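Local coordinates for protein scytovirin (Scytonema varium, PDB 2QSK) that is an antiviral lectin that inhibits HIV-1 fusion and infection, with strong activity against T-tropic strains and weaker activity against M-tropic ones, at residues Tyr6-Cys20 / Lys24-Cys38. Numbering follows the deposited sequence. Where two conformers were deposited one is given.
Sequences YCWNEANNPGGPNRC and KQCDGARTCSSSGFC. With GOL (glycerol), chain E.
The buried carboxylate of Glu10 meets the guanidinium of Arg30 side-on, the two planes only 13° apart. Arg30 NE reaches Glu10 OE2 (2.8 Å) and Arg30 NH1 reaches Glu10 OE1, both on syn lone pairs. The anti lone pair of OE2 takes the backbone N of Asp27 at 2.8 Å, while Asn18 ND2 comes to OE1 on its anti side, somewhat out of the plane. Four bonds thus fix the carboxylate's rotation and probably favour its ionised form. Asp27 in turn receives Trp8 N on OD1, from above the carboxylate plane, and pairs through OD2 with Arg43. With CG anti to the backbone N (chi1 -176°), Trp8 lays the face of its five-membered ring over Gln25 CA, a CH-pi contact; its NE1 donates to Asn13 OD1 on a lone pair, and Asn13 ND2 bonds to Gln25 O at 2.9 Å. Tyr6 OH donates to Lys24 O (2.6 Å) in the ring plane. At the far end the bent Arg19 side chain stacks its guanidinium flat on Phe37, a cation-pi contact, centres 3.6 Å apart, while Arg19 NE and Cys20 N donate to Gly36 O from opposite faces. The Cys20–Cys32 disulfide lies beside Cys26–Cys38 in one conformer, within a small disulfide-rich lectin fold with little regular secondary structure.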
loop_
_atom_site.group_PDB
_atom_site.type_symbol
_atom_site.label_atom_id
_atom_site.label_comp_id
_atom_site.label_asym_id
_atom_site.label_seq_id
_atom_site.Cartn_x
_atom_site.Cartn_y
_atom_site.Cartn_z
ATOM N N TYR A 6 4.610 5.441 1.184
ATOM C CA TYR A 6 4.470 4.911 -0.170
ATOM C C TYR A 6 4.003 3.458 -0.073
ATOM O O TYR A 6 4.628 2.654 0.620
ATOM C CB TYR A 6 5.803 4.969 -0.909
ATOM C CG TYR A 6 5.678 4.468 -2.334
ATOM C CD1 TYR A 6 4.967 5.197 -3.285
ATOM C CD2 TYR A 6 6.240 3.251 -2.719
ATOM C CE1 TYR A 6 4.817 4.740 -4.573
ATOM C CE2 TYR A 6 6.123 2.808 -4.020
ATOM C CZ TYR A 6 5.401 3.537 -4.937
ATOM O OH TYR A 6 5.237 3.116 -6.247
ATOM N N CYS A 7 2.900 3.120 -0.758
ATOM C CA CYS A 7 2.337 1.772 -0.684
ATOM C C CYS A 7 2.391 1.095 -2.039
ATOM O O CYS A 7 1.897 1.637 -3.030
ATOM C CB CYS A 7 0.907 1.780 -0.174
ATOM S SG CYS A 7 0.714 2.122 1.582
ATOM N N TRP A 8 2.961 -0.099 -2.083
ATOM C CA TRP A 8 3.082 -0.869 -3.317
ATOM C C TRP A 8 3.056 -2.352 -2.974
ATOM O O TRP A 8 3.729 -2.784 -2.040
ATOM C CB TRP A 8 4.384 -0.498 -4.038
ATOM C CG TRP A 8 4.531 -1.186 -5.350
ATOM C CD1 TRP A 8 5.202 -2.351 -5.592
ATOM C CD2 TRP A 8 3.978 -0.779 -6.606
ATOM N NE1 TRP A 8 5.112 -2.689 -6.905
ATOM C CE2 TRP A 8 4.362 -1.751 -7.555
ATOM C CE3 TRP A 8 3.187 0.296 -7.023
ATOM C CZ2 TRP A 8 3.990 -1.674 -8.898
ATOM C CZ3 TRP A 8 2.821 0.370 -8.360
ATOM C CH2 TRP A 8 3.222 -0.614 -9.280
ATOM N N ASN A 9 2.280 -3.119 -3.731
ATOM C CA ASN A 9 2.213 -4.566 -3.574
ATOM C C ASN A 9 3.252 -5.242 -4.458
ATOM O O ASN A 9 3.072 -5.364 -5.663
ATOM C CB ASN A 9 0.814 -5.064 -3.920
ATOM C CG ASN A 9 0.665 -6.558 -3.712
ATOM O OD1 ASN A 9 1.599 -7.252 -3.315
ATOM N ND2 ASN A 9 -0.532 -7.075 -3.998
ATOM N N GLU A 10 4.356 -5.679 -3.851
ATOM C CA GLU A 10 5.455 -6.276 -4.597
ATOM C C GLU A 10 5.132 -7.669 -5.161
ATOM O O GLU A 10 5.897 -8.187 -5.974
ATOM C CB GLU A 10 6.688 -6.392 -3.714
ATOM C CG GLU A 10 7.257 -5.050 -3.256
ATOM C CD GLU A 10 8.465 -5.171 -2.341
ATOM O OE1 GLU A 10 9.073 -6.282 -2.285
ATOM O OE2 GLU A 10 8.819 -4.161 -1.675
ATOM N N ALA A 11 4.043 -8.294 -4.708
ATOM C CA ALA A 11 3.757 -9.674 -5.115
ATOM C C ALA A 11 3.570 -9.789 -6.609
ATOM O O ALA A 11 3.861 -10.851 -7.179
ATOM C CB ALA A 11 2.538 -10.200 -4.396
ATOM N N ASN A 12 3.053 -8.734 -7.228
ATOM C CA ASN A 12 2.657 -8.764 -8.628
ATOM C C ASN A 12 3.689 -8.143 -9.563
ATOM O O ASN A 12 3.388 -7.866 -10.722
ATOM C CB ASN A 12 1.277 -8.082 -8.783
ATOM C CG ASN A 12 0.221 -8.763 -7.958
ATOM O OD1 ASN A 12 0.208 -9.986 -7.878
ATOM N ND2 ASN A 12 -0.652 -7.988 -7.321
ATOM N N ASN A 13 4.931 -7.956 -9.092
ATOM C CA ASN A 13 5.904 -7.242 -9.878
ATOM C C ASN A 13 6.323 -7.999 -11.133
ATOM O O ASN A 13 6.310 -9.240 -11.172
ATOM C CB ASN A 13 7.157 -6.950 -9.048
ATOM C CG ASN A 13 6.954 -5.827 -8.055
ATOM O OD1 ASN A 13 5.879 -5.234 -7.971
ATOM N ND2 ASN A 13 8.000 -5.521 -7.287
ATOM N N PRO A 14 6.751 -7.254 -12.160
ATOM C CA PRO A 14 7.296 -7.906 -13.345
ATOM C C PRO A 14 8.500 -8.751 -12.972
ATOM O O PRO A 14 9.383 -8.298 -12.218
ATOM C CB PRO A 14 7.718 -6.732 -14.245
ATOM C CG PRO A 14 7.037 -5.558 -13.722
ATOM C CD PRO A 14 6.774 -5.787 -12.281
ATOM N N GLY A 15 8.538 -9.971 -13.490
ATOM C CA GLY A 15 9.620 -10.893 -13.219
ATOM C C GLY A 15 9.454 -11.738 -11.987
ATOM O O GLY A 15 10.258 -12.663 -11.777
ATOM N N GLY A 16 8.458 -11.423 -11.167
ATOM C CA GLY A 16 8.158 -12.226 -9.994
ATOM C C GLY A 16 8.037 -11.389 -8.738
ATOM O O GLY A 16 8.364 -10.179 -8.714
ATOM N N PRO A 17 7.563 -12.021 -7.674
ATOM C CA PRO A 17 7.404 -11.301 -6.419
ATOM C C PRO A 17 8.726 -10.646 -5.990
ATOM O O PRO A 17 9.791 -11.261 -6.035
ATOM C CB PRO A 17 6.971 -12.399 -5.442
ATOM C CG PRO A 17 6.294 -13.432 -6.304
ATOM C CD PRO A 17 7.113 -13.431 -7.570
ATOM N N ASN A 18 8.631 -9.388 -5.569
ATOM C CA ASN A 18 9.762 -8.677 -4.991
ATOM C C ASN A 18 10.855 -8.358 -5.999
ATOM O O ASN A 18 11.934 -7.910 -5.593
ATOM C CB ASN A 18 10.364 -9.431 -3.786
ATOM C CG ASN A 18 9.324 -9.953 -2.850
ATOM O OD1 ASN A 18 9.135 -11.168 -2.729
ATOM N ND2 ASN A 18 8.590 -9.039 -2.208
ATOM N N ARG A 19 10.598 -8.521 -7.301
ATOM C CA ARG A 19 11.575 -8.153 -8.314
ATOM C C ARG A 19 11.342 -6.722 -8.766
ATOM O O ARG A 19 10.219 -6.223 -8.751
ATOM C CB ARG A 19 11.503 -9.101 -9.522
ATOM C CG ARG A 19 11.680 -10.568 -9.159
ATOM C CD ARG A 19 12.871 -10.853 -8.290
ATOM N NE ARG A 19 14.152 -10.487 -8.895
ATOM C CZ ARG A 19 14.942 -11.317 -9.565
ATOM N NH1 ARG A 19 14.535 -12.543 -9.882
ATOM N NH2 ARG A 19 16.135 -10.897 -9.978
ATOM N N CYS A 20 12.402 -6.067 -9.228
ATOM C CA CYS A 20 12.289 -4.658 -9.580
ATOM C C CYS A 20 13.362 -4.223 -10.552
ATOM O O CYS A 20 14.446 -4.802 -10.601
ATOM C CB CYS A 20 12.375 -3.802 -8.308
ATOM S SG CYS A 20 13.933 -4.054 -7.393
ATOM N N LYS A 24 10.248 2.586 -7.336
ATOM C CA LYS A 24 8.786 2.701 -7.304
ATOM C C LYS A 24 8.100 1.337 -7.265
ATOM O O LYS A 24 6.916 1.244 -6.963
ATOM C CB LYS A 24 8.265 3.486 -8.516
ATOM C CG LYS A 24 7.734 4.874 -8.216
ATOM C CD LYS A 24 7.296 5.541 -9.514
ATOM C CE LYS A 24 6.535 6.822 -9.287
ATOM N NZ LYS A 24 5.195 6.571 -8.718
ATOM N N GLN A 25 8.830 0.259 -7.571
ATOM C CA GLN A 25 8.269 -1.093 -7.527
ATOM C C GLN A 25 8.507 -1.764 -6.172
ATOM O O GLN A 25 8.261 -2.966 -6.017
ATOM C CB GLN A 25 8.876 -1.939 -8.650
ATOM C CG GLN A 25 8.474 -1.428 -10.020
ATOM C CD GLN A 25 9.320 -2.040 -11.092
ATOM O OE1 GLN A 25 10.547 -2.040 -10.991
ATOM N NE2 GLN A 25 8.676 -2.618 -12.104
ATOM N N CYS A 26 8.972 -0.986 -5.189
ATOM C CA CYS A 26 9.247 -1.526 -3.870
ATOM C C CYS A 26 8.397 -0.786 -2.833
ATOM O O CYS A 26 8.201 0.432 -2.902
ATOM C CB CYS A 26 10.740 -1.431 -3.548
ATOM S SG CYS A 26 11.772 -2.319 -4.749
ATOM N N ASP A 27 7.854 -1.546 -1.894
ATOM C CA ASP A 27 6.928 -0.991 -0.898
ATOM C C ASP A 27 7.637 -0.080 0.101
ATOM O O ASP A 27 8.760 -0.351 0.545
ATOM C CB ASP A 27 6.278 -2.151 -0.145
ATOM C CG ASP A 27 5.078 -1.743 0.701
ATOM O OD1 ASP A 27 4.435 -0.709 0.426
ATOM O OD2 ASP A 27 4.773 -2.505 1.652
ATOM N N GLY A 28 6.941 0.978 0.508
ATOM C CA GLY A 28 7.422 1.829 1.575
ATOM C C GLY A 28 8.793 2.400 1.260
ATOM O O GLY A 28 9.052 2.898 0.179
ATOM N N ALA A 29 9.679 2.288 2.259
ATOM C CA ALA A 29 11.056 2.789 2.170
ATOM C C ALA A 29 12.004 1.810 1.478
ATOM O O ALA A 29 13.216 2.076 1.437
ATOM C CB ALA A 29 11.566 3.108 3.586
ATOM N N ARG A 30 11.520 0.690 0.930
ATOM C CA ARG A 30 12.411 -0.251 0.228
ATOM C C ARG A 30 12.875 0.339 -1.097
ATOM O O ARG A 30 12.212 1.168 -1.709
ATOM C CB ARG A 30 11.689 -1.591 0.049
ATOM C CG ARG A 30 11.579 -2.331 1.361
ATOM C CD ARG A 30 10.583 -3.449 1.365
ATOM N NE ARG A 30 10.709 -4.491 0.357
ATOM C CZ ARG A 30 11.387 -5.628 0.504
ATOM N NH1 ARG A 30 11.152 -6.602 -0.351
ATOM N NH2 ARG A 30 12.261 -5.825 1.490
ATOM N N THR A 31 14.031 -0.143 -1.546
ATOM C CA THR A 31 14.630 0.311 -2.774
ATOM C C THR A 31 15.114 -0.877 -3.613
ATOM O O THR A 31 15.234 -2.009 -3.117
ATOM C CB THR A 31 15.799 1.294 -2.514
ATOM O OG1 THR A 31 16.777 0.680 -1.677
ATOM C CG2 THR A 31 15.314 2.573 -1.826
ATOM N N CYS A 32 15.397 -0.629 -4.881
ATOM C CA CYS A 32 15.761 -1.706 -5.788
ATOM C C CYS A 32 17.260 -1.967 -5.744
ATOM O O CYS A 32 18.082 -1.052 -5.881
ATOM C CB CYS A 32 15.291 -1.390 -7.207
ATOM S SG CYS A 32 15.310 -2.808 -8.297
ATOM N N SER A 33 17.619 -3.236 -5.531
ATOM C CA SER A 33 19.007 -3.662 -5.433
ATOM C C SER A 33 19.647 -3.823 -6.809
ATOM O O SER A 33 18.973 -3.928 -7.840
ATOM C CB SER A 33 19.114 -4.992 -4.691
ATOM O OG SER A 33 18.764 -6.078 -5.555
ATOM N N SER A 34 20.967 -3.939 -6.805
ATOM C CA SER A 34 21.706 -4.190 -8.030
ATOM C C SER A 34 21.334 -5.523 -8.667
ATOM O O SER A 34 21.536 -5.697 -9.861
ATOM C CB SER A 34 23.205 -4.093 -7.767
ATOM O OG SER A 34 23.582 -4.997 -6.758
ATOM N N SER A 35 20.811 -6.462 -7.898
ATOM C CA SER A 35 20.388 -7.748 -8.479
ATOM C C SER A 35 18.911 -7.809 -8.814
ATOM O O SER A 35 18.395 -8.881 -9.173
ATOM C CB SER A 35 20.779 -8.908 -7.609
ATOM O OG SER A 35 20.229 -8.711 -6.368
ATOM N N GLY A 36 18.234 -6.670 -8.748
ATOM C CA GLY A 36 16.856 -6.605 -9.183
ATOM C C GLY A 36 15.865 -7.164 -8.199
ATOM O O GLY A 36 14.803 -7.672 -8.605
ATOM N N PHE A 37 16.172 -7.059 -6.908
ATOM C CA PHE A 37 15.250 -7.397 -5.831
ATOM C C PHE A 37 15.014 -6.165 -4.973
ATOM O O PHE A 37 15.946 -5.377 -4.705
ATOM C CB PHE A 37 15.832 -8.473 -4.922
ATOM C CG PHE A 37 15.809 -9.862 -5.518
ATOM C CD1 PHE A 37 14.723 -10.704 -5.287
ATOM C CD2 PHE A 37 16.864 -10.340 -6.269
ATOM C CE1 PHE A 37 14.692 -11.987 -5.808
ATOM C CE2 PHE A 37 16.834 -11.644 -6.795
ATOM C CZ PHE A 37 15.748 -12.450 -6.552
ATOM N N CYS A 38 13.807 -6.027 -4.455
ATOM C CA CYS A 38 13.576 -4.988 -3.463
ATOM C C CYS A 38 14.310 -5.315 -2.173
ATOM O O CYS A 38 14.445 -6.489 -1.789
ATOM C CB CYS A 38 12.095 -4.854 -3.188
ATOM S SG CYS A 38 11.133 -4.246 -4.573
HETATM C C1 GOL E . 7.230 -5.184 1.964
HETATM O O1 GOL E . 6.408 -4.381 2.821
HETATM C C2 GOL E . 6.634 -6.579 1.750
HETATM O O2 GOL E . 5.283 -6.468 1.356
HETATM C C3 GOL E . 7.441 -7.332 0.695
HETATM O O3 GOL E . 6.837 -8.566 0.334
HETATM O O HOH W 1 4.082 4.162 -8.428
HETATM O O HOH W 2 13.036 -8.720 -2.544
#